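Local coordinates for protein post-proline cleaving enzyme (Rickettsia typhi, PDB 4HVT) that probably acts as a serine endopeptidase of the prolyl oligopeptidase family, cutting oligopeptides after proline residues, at residues Met156-Trp161 with Thr188-Ile193; Lys181-Lys186 with Phe200-His205. One frame throughout, in Å; residues are numbered along the deposited sequence. Where two conformers were deposited one is given.

Contact 1 of 2, residues Met156-Trp161 with Thr188-Ile193; sequences MFFREW and TYPTWI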
loop_
_atom_site.group_PDB
_atom_site.type_symbol
_atom_site.label_atom_id
_atom_site.label_comp_id
_atom_site.label_asym_id
_atom_site.label_seq_id
_atom_site.Cartn_x
_atom_site.Cartn_y
_atom_site.Cartn_z
ATOM N N MET A 156 3.625 -14.524 7.154
ATOM C CA MET A 156 3.187 -14.084 8.473
ATOM C C MET A 156 2.439 -15.204 9.223
ATOM O O MET A 156 2.143 -16.271 8.653
ATOM C CB MET A 156 2.347 -12.834 8.364
ATOM C CG MET A 156 1.151 -12.921 7.444
ATOM S SD MET A 156 0.245 -11.314 7.357
ATOM C CE MET A 156 1.410 -10.192 6.796
ATOM N N PHE A 157 2.207 -14.951 10.502
ATOM C CA PHE A 157 1.544 -15.888 11.417
ATOM C C PHE A 157 0.690 -15.033 12.354
ATOM O O PHE A 157 0.441 -13.860 12.065
ATOM C CB PHE A 157 2.567 -16.751 12.175
ATOM C CG PHE A 157 3.579 -15.982 12.905
ATOM C CD1 PHE A 157 4.652 -15.408 12.243
ATOM C CD2 PHE A 157 3.462 -15.784 14.284
ATOM C CE1 PHE A 157 5.586 -14.672 12.925
ATOM C CE2 PHE A 157 4.423 -15.068 14.970
ATOM C CZ PHE A 157 5.467 -14.508 14.282
ATOM N N PHE A 158 0.155 -15.630 13.406
ATOM C CA PHE A 158 -0.658 -14.870 14.350
ATOM C C PHE A 158 -0.609 -15.579 15.664
ATOM O O PHE A 158 -0.222 -16.733 15.737
ATOM C CB PHE A 158 -2.108 -14.756 13.893
ATOM C CG PHE A 158 -2.710 -16.090 13.510
ATOM C CD1 PHE A 158 -3.368 -16.857 14.468
ATOM C CD2 PHE A 158 -2.678 -16.487 12.221
ATOM C CE1 PHE A 158 -3.895 -18.096 14.113
ATOM C CE2 PHE A 158 -3.201 -17.723 11.857
ATOM C CZ PHE A 158 -3.844 -18.505 12.811
ATOM N N ARG A 159 -1.023 -14.885 16.726
ATOM C CA ARG A 159 -1.166 -15.482 18.025
ATOM C C ARG A 159 -2.398 -14.905 18.687
ATOM O O ARG A 159 -2.641 -13.680 18.623
ATOM C CB ARG A 159 0.021 -15.173 18.925
ATOM C CG ARG A 159 1.324 -15.732 18.467
ATOM C CD ARG A 159 2.403 -15.311 19.447
ATOM N NE ARG A 159 2.234 -15.910 20.760
ATOM C CZ ARG A 159 3.057 -15.688 21.785
ATOM N NH1 ARG A 159 4.069 -14.830 21.663
ATOM N NH2 ARG A 159 2.850 -16.283 22.939
ATOM N N GLU A 160 -3.172 -15.749 19.338
ATOM C CA GLU A 160 -4.369 -15.287 20.062
ATOM C C GLU A 160 -4.012 -14.612 21.383
ATOM O O GLU A 160 -3.111 -15.049 22.081
ATOM C CB GLU A 160 -5.263 -16.492 20.352
ATOM C CG GLU A 160 -6.671 -16.115 20.798
ATOM C CD GLU A 160 -7.515 -17.299 21.186
ATOM O OE1 GLU A 160 -7.056 -18.464 21.095
ATOM O OE2 GLU A 160 -8.670 -17.069 21.570
ATOM N N TRP A 161 -4.715 -13.545 21.714
ATOM C CA TRP A 161 -4.334 -12.662 22.795
ATOM C C TRP A 161 -5.590 -12.215 23.538
ATOM O O TRP A 161 -6.643 -12.081 22.945
ATOM C CB TRP A 161 -3.562 -11.466 22.208
ATOM C CG TRP A 161 -3.069 -10.460 23.227
ATOM C CD1 TRP A 161 -1.833 -10.425 23.801
ATOM C CD2 TRP A 161 -3.742 -9.274 23.647
ATOM N NE1 TRP A 161 -1.726 -9.324 24.623
ATOM C CE2 TRP A 161 -2.871 -8.589 24.527
ATOM C CE3 TRP A 161 -4.988 -8.735 23.380
ATOM C CZ2 TRP A 161 -3.223 -7.381 25.158
ATOM C CZ3 TRP A 161 -5.368 -7.537 24.025
ATOM C CH2 TRP A 161 -4.464 -6.871 24.876
ATOM N N THR A 188 -1.087 -14.730 5.182
ATOM C CA THR A 188 -1.990 -15.585 5.991
ATOM C C THR A 188 -2.587 -14.704 7.043
ATOM O O THR A 188 -1.863 -14.148 7.875
ATOM C CB THR A 188 -1.243 -16.730 6.656
ATOM O OG1 THR A 188 -0.838 -17.684 5.648
ATOM C CG2 THR A 188 -2.182 -17.421 7.641
ATOM N N TYR A 189 -3.900 -14.527 6.966
ATOM C CA TYR A 189 -4.676 -13.799 7.945
ATOM C C TYR A 189 -5.893 -14.618 8.376
ATOM O O TYR A 189 -6.557 -15.272 7.520
ATOM C CB TYR A 189 -5.225 -12.491 7.356
ATOM C CG TYR A 189 -4.251 -11.398 7.091
ATOM C CD1 TYR A 189 -3.710 -10.639 8.118
ATOM C CD2 TYR A 189 -3.949 -11.053 5.792
ATOM C CE1 TYR A 189 -2.824 -9.571 7.826
ATOM C CE2 TYR A 189 -3.084 -10.016 5.495
ATOM C CZ TYR A 189 -2.535 -9.284 6.500
ATOM O OH TYR A 189 -1.672 -8.276 6.132
ATOM N N PRO A 190 -6.197 -14.607 9.682
ATOM C CA PRO A 190 -7.357 -15.400 10.158
ATOM C C PRO A 190 -8.611 -14.563 10.317
ATOM O O PRO A 190 -8.537 -13.343 10.573
ATOM C CB PRO A 190 -6.898 -15.887 11.519
ATOM C CG PRO A 190 -6.027 -14.726 12.024
ATOM C CD PRO A 190 -5.317 -14.230 10.788
ATOM N N THR A 191 -9.753 -15.256 10.201
ATOM C CA THR A 191 -11.073 -14.710 10.378
ATOM C C THR A 191 -11.800 -15.539 11.450
ATOM O O THR A 191 -11.827 -16.733 11.406
ATOM C CB THR A 191 -11.853 -14.715 9.053
ATOM O OG1 THR A 191 -11.199 -13.817 8.147
ATOM C CG2 THR A 191 -13.320 -14.239 9.248
ATOM N N TRP A 192 -12.368 -14.844 12.456
ATOM C CA TRP A 192 -13.161 -15.560 13.444
ATOM C C TRP A 192 -14.494 -16.087 12.851
ATOM O O TRP A 192 -15.171 -15.358 12.115
ATOM C CB TRP A 192 -13.496 -14.673 14.636
ATOM C CG TRP A 192 -12.382 -14.266 15.502
ATOM C CD1 TRP A 192 -11.661 -13.123 15.390
ATOM C CD2 TRP A 192 -11.848 -14.962 16.625
ATOM N NE1 TRP A 192 -10.752 -13.020 16.387
ATOM C CE2 TRP A 192 -10.803 -14.165 17.143
ATOM C CE3 TRP A 192 -12.105 -16.192 17.226
ATOM C CZ2 TRP A 192 -10.068 -14.531 18.236
ATOM C CZ3 TRP A 192 -11.359 -16.556 18.330
ATOM C CH2 TRP A 192 -10.362 -15.701 18.833
ATOM N N ILE A 193 -14.866 -17.328 13.170
ATOM C CA ILE A 193 -16.160 -17.968 12.818
ATOM C C ILE A 193 -17.071 -17.808 14.083
ATOM O O ILE A 193 -18.286 -17.389 14.025
ATOM C CB ILE A 193 -15.918 -19.479 12.390
ATOM C CG1 ILE A 193 -15.169 -19.653 11.046
ATOM C CG2 ILE A 193 -17.184 -20.313 12.266
ATOM C CD1 ILE A 193 -15.751 -18.908 9.863
HETATM O O HOH W 1 -1.847 -13.326 10.413
#
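Met156 reaches across to Thr188 and Tyr189. Its CB points toward the 188-193 segment. With chi1 at 55°, Met156 CG sits between the backbone N and the carbonyl carbon and comes within 3.3 Å of Thr188 O. SD then lies over one face of the Tyr189 ring, 3.8 Å from its centroid and offset toward the rim, a Met-aromatic contact. The bend at chi3 (59°) carries Met156 CE on to Tyr189 OH, at 3.7 Å.

Two residues along, Pro190 covers one face of the Phe158 ring: its CG stands 3.9 Å from the ring centroid, close to the normal, as a CH-pi contact. Thr188 CG2 approaches the same ring at its edge, 4.3 Å from Phe158 CE2. At the far end Glu160 OE2 lies in the plane of the Trp192 ring, 3.5 Å from CH2, while Arg143 and Arg223 form salt bridges to this same oxygen and would probably stabilise its negative charge; Glu160 OE1 accepts a hydrogen bond from Phe173 N. Trp192 NE1 is hydrogen-bonded to Ser135 O.

No direct hydrogen bond joins the segments. Instead a water donates to both Phe157 O and Thr188 O (2.7 Å to the latter). Strand 155-162 and edge strand 190-192 belong to different antiparallel sheets, so this buried, side-chain-mediated contact is blade-to-blade packing in the N-terminal beta-propeller.

Contact 2 of 2, residues Lys181-Lys186 with Phe200-His205; sequences KLLEGK and FNLVLH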
loop_
_atom_site.group_PDB
_atom_site.type_symbol
_atom_site.label_atom_id
_atom_site.label_comp_id
_atom_site.label_asym_id
_atom_site.label_seq_id
_atom_site.Cartn_x
_atom_site.Cartn_y
_atom_site.Cartn_z
ATOM N N LYS A 181 6.390 -26.537 15.740
ATOM C CA LYS A 181 6.923 -25.793 14.592
ATOM C C LYS A 181 5.910 -24.745 14.097
ATOM O O LYS A 181 4.770 -25.036 13.806
ATOM C CB LYS A 181 7.251 -26.806 13.498
ATOM C CG LYS A 181 7.586 -26.232 12.124
ATOM C CD LYS A 181 9.058 -26.085 11.934
ATOM C CE LYS A 181 9.386 -25.145 10.742
ATOM N NZ LYS A 181 10.782 -24.755 10.833
ATOM N N LEU A 182 6.363 -23.520 13.943
ATOM C CA LEU A 182 5.513 -22.418 13.487
ATOM C C LEU A 182 5.404 -22.390 11.963
ATOM O O LEU A 182 6.442 -22.410 11.235
ATOM C CB LEU A 182 6.128 -21.106 13.957
ATOM C CG LEU A 182 5.333 -19.808 13.604
ATOM C CD1 LEU A 182 4.028 -19.728 14.357
ATOM C CD2 LEU A 182 6.121 -18.570 13.932
ATOM N N LEU A 183 4.159 -22.362 11.480
ATOM C CA LEU A 183 3.886 -22.345 10.077
ATOM C C LEU A 183 3.626 -20.893 9.642
ATOM O O LEU A 183 2.938 -20.157 10.347
ATOM C CB LEU A 183 2.699 -23.215 9.795
ATOM C CG LEU A 183 2.870 -24.688 10.206
ATOM C CD1 LEU A 183 1.506 -25.345 10.137
ATOM C CD2 LEU A 183 3.860 -25.391 9.332
ATOM N N GLU A 184 4.249 -20.481 8.549
ATOM C CA GLU A 184 4.098 -19.129 8.013
ATOM C C GLU A 184 3.555 -19.187 6.617
ATOM O O GLU A 184 3.770 -20.172 5.911
ATOM C CB GLU A 184 5.440 -18.427 7.996
ATOM C CG GLU A 184 6.054 -18.215 9.374
ATOM C CD GLU A 184 7.503 -17.745 9.290
ATOM O OE1 GLU A 184 7.758 -16.678 8.724
ATOM O OE2 GLU A 184 8.418 -18.500 9.691
ATOM N N GLY A 185 2.860 -18.150 6.202
ATOM C CA GLY A 185 2.338 -18.088 4.846
ATOM C C GLY A 185 2.198 -16.642 4.420
ATOM O O GLY A 185 1.892 -15.802 5.262
ATOM N N LYS A 186 2.437 -16.363 3.123
ATOM C CA LYS A 186 2.355 -14.971 2.658
ATOM C C LYS A 186 0.928 -14.444 2.780
ATOM O O LYS A 186 -0.012 -14.928 2.152
ATOM C CB LYS A 186 2.849 -14.789 1.230
ATOM C CG LYS A 186 4.330 -14.998 1.066
ATOM C CD LYS A 186 4.834 -14.438 -0.259
ATOM C CE LYS A 186 4.206 -15.120 -1.448
ATOM N NZ LYS A 186 4.685 -14.460 -2.701
ATOM N N PHE A 200 -8.817 -19.678 7.913
ATOM C CA PHE A 200 -7.630 -18.964 7.444
ATOM C C PHE A 200 -6.978 -19.647 6.253
ATOM O O PHE A 200 -7.191 -20.840 6.032
ATOM C CB PHE A 200 -6.637 -18.673 8.575
ATOM C CG PHE A 200 -5.963 -19.841 9.225
ATOM C CD1 PHE A 200 -6.660 -20.890 9.850
ATOM C CD2 PHE A 200 -4.566 -19.835 9.360
ATOM C CE1 PHE A 200 -5.995 -21.954 10.492
ATOM C CE2 PHE A 200 -3.909 -20.839 10.069
ATOM C CZ PHE A 200 -4.598 -21.922 10.587
ATOM N N ASN A 201 -6.150 -18.859 5.543
ATOM C CA ASN A 201 -5.386 -19.303 4.383
ATOM C C ASN A 201 -4.036 -19.833 4.868
ATOM O O ASN A 201 -3.001 -19.179 4.735
ATOM C CB ASN A 201 -5.304 -18.205 3.310
ATOM C CG ASN A 201 -4.750 -16.883 3.809
ATOM O OD1 ASN A 201 -5.034 -16.458 4.936
ATOM N ND2 ASN A 201 -3.944 -16.246 2.969
ATOM N N LEU A 202 -4.106 -21.048 5.435
ATOM C CA LEU A 202 -3.039 -21.804 6.058
ATOM C C LEU A 202 -2.202 -22.605 5.052
ATOM O O LEU A 202 -2.740 -23.380 4.254
ATOM C CB LEU A 202 -3.624 -22.803 7.090
ATOM C CG LEU A 202 -2.677 -23.845 7.677
ATOM C CD1 LEU A 202 -1.551 -23.274 8.470
ATOM C CD2 LEU A 202 -3.456 -24.790 8.576
ATOM N N VAL A 203 -0.878 -22.499 5.144
ATOM C CA VAL A 203 0.023 -23.388 4.396
ATOM C C VAL A 203 0.429 -24.497 5.334
ATOM O O VAL A 203 1.371 -24.361 6.122
ATOM C CB VAL A 203 1.250 -22.633 3.865
ATOM C CG1 VAL A 203 2.148 -23.546 3.037
ATOM C CG2 VAL A 203 0.796 -21.463 3.005
ATOM N N LEU A 204 -0.363 -25.561 5.345
ATOM C CA LEU A 204 -0.092 -26.662 6.287
ATOM C C LEU A 204 1.017 -27.534 5.708
ATOM O O LEU A 204 1.961 -27.956 6.423
ATOM C CB LEU A 204 -1.354 -27.476 6.534
ATOM C CG LEU A 204 -1.244 -28.649 7.509
ATOM C CD1 LEU A 204 -0.692 -28.193 8.836
ATOM C CD2 LEU A 204 -2.586 -29.328 7.673
ATOM N N HIS A 205 0.868 -27.836 4.424
ATOM C CA HIS A 205 1.831 -28.633 3.662
ATOM C C HIS A 205 2.599 -27.703 2.696
ATOM O O HIS A 205 2.030 -26.806 2.139
ATOM C CB HIS A 205 1.092 -29.737 2.928
ATOM C CG HIS A 205 0.230 -30.578 3.830
ATOM N ND1 HIS A 205 0.767 -31.435 4.771
ATOM C CD2 HIS A 205 -1.118 -30.665 3.975
ATOM C CE1 HIS A 205 -0.208 -32.040 5.427
ATOM N NE2 HIS A 205 -1.358 -31.583 4.973
HETATM O O HOH W 2 3.849 -23.039 6.312
#
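Val203 O accepts a hydrogen bond from a water at 2.8 Å, and the same water donates to Glu184 O, 2.9 Å away. This bridge is the polar tie between the two segments, which share no direct hydrogen bond. It joins neighbouring blades of the beta-propeller: 181-186 runs into strand 185-186, which pairs with 155-162 in one antiparallel sheet, whereas 200-205 leaves strand 197-200 of the next. The two segments run roughly antiparallel, 141° apart, yet their backbones do not pair.

Asn201 is the centre of an inverse gamma turn, closed by a weak bond of 3.1 Å from Leu202 N to Phe200 O. In its side chain, OD1 accepts from Tyr189 N and ND2 donates to Phe187 O.

Beside the water the contact is apolar. Leu183 directs CB toward the other segment, and with CG anti to its own carbonyl carbon (chi1 -60°) the CD1 methyl meets both Leu202 CD1, at 4.1 Å, and Leu204 CD1, at 3.8 Å. Leu204 starts out away from the contact, but its CD1 swings back to meet this methyl. Tyr219, on strand 217-222, touches both Leu202 and Leu204. Glu184 points the other way, with OE1 in a salt bridge to Lys153.

At Gly185, where there is no side chain, Val203 fits its methyl against the backbone, CG2 lying 4.1 Å from Gly185 CA.

In the fold
Both contacts join the same two propeller blades, their segments alternating along the chain and their centres about 11 Å apart. Contact 1 is the more deeply buried, and its chemistry is aromatic, with sulfur and charge brought in among the rings; contact 2 is partly buried, smaller and mainly aliphatic. In neither do the two segments hydrogen-bond directly. They are stitched together directly: Met156 N lies 2.9 Å from Gly185 O, a probable hydrogen bond between neighbouring strands of one sheet, and Thr188 OG1 probably bonds to Asn201 O. Phe158 and Phe200 meet edge-to-face, in direct contact across the two.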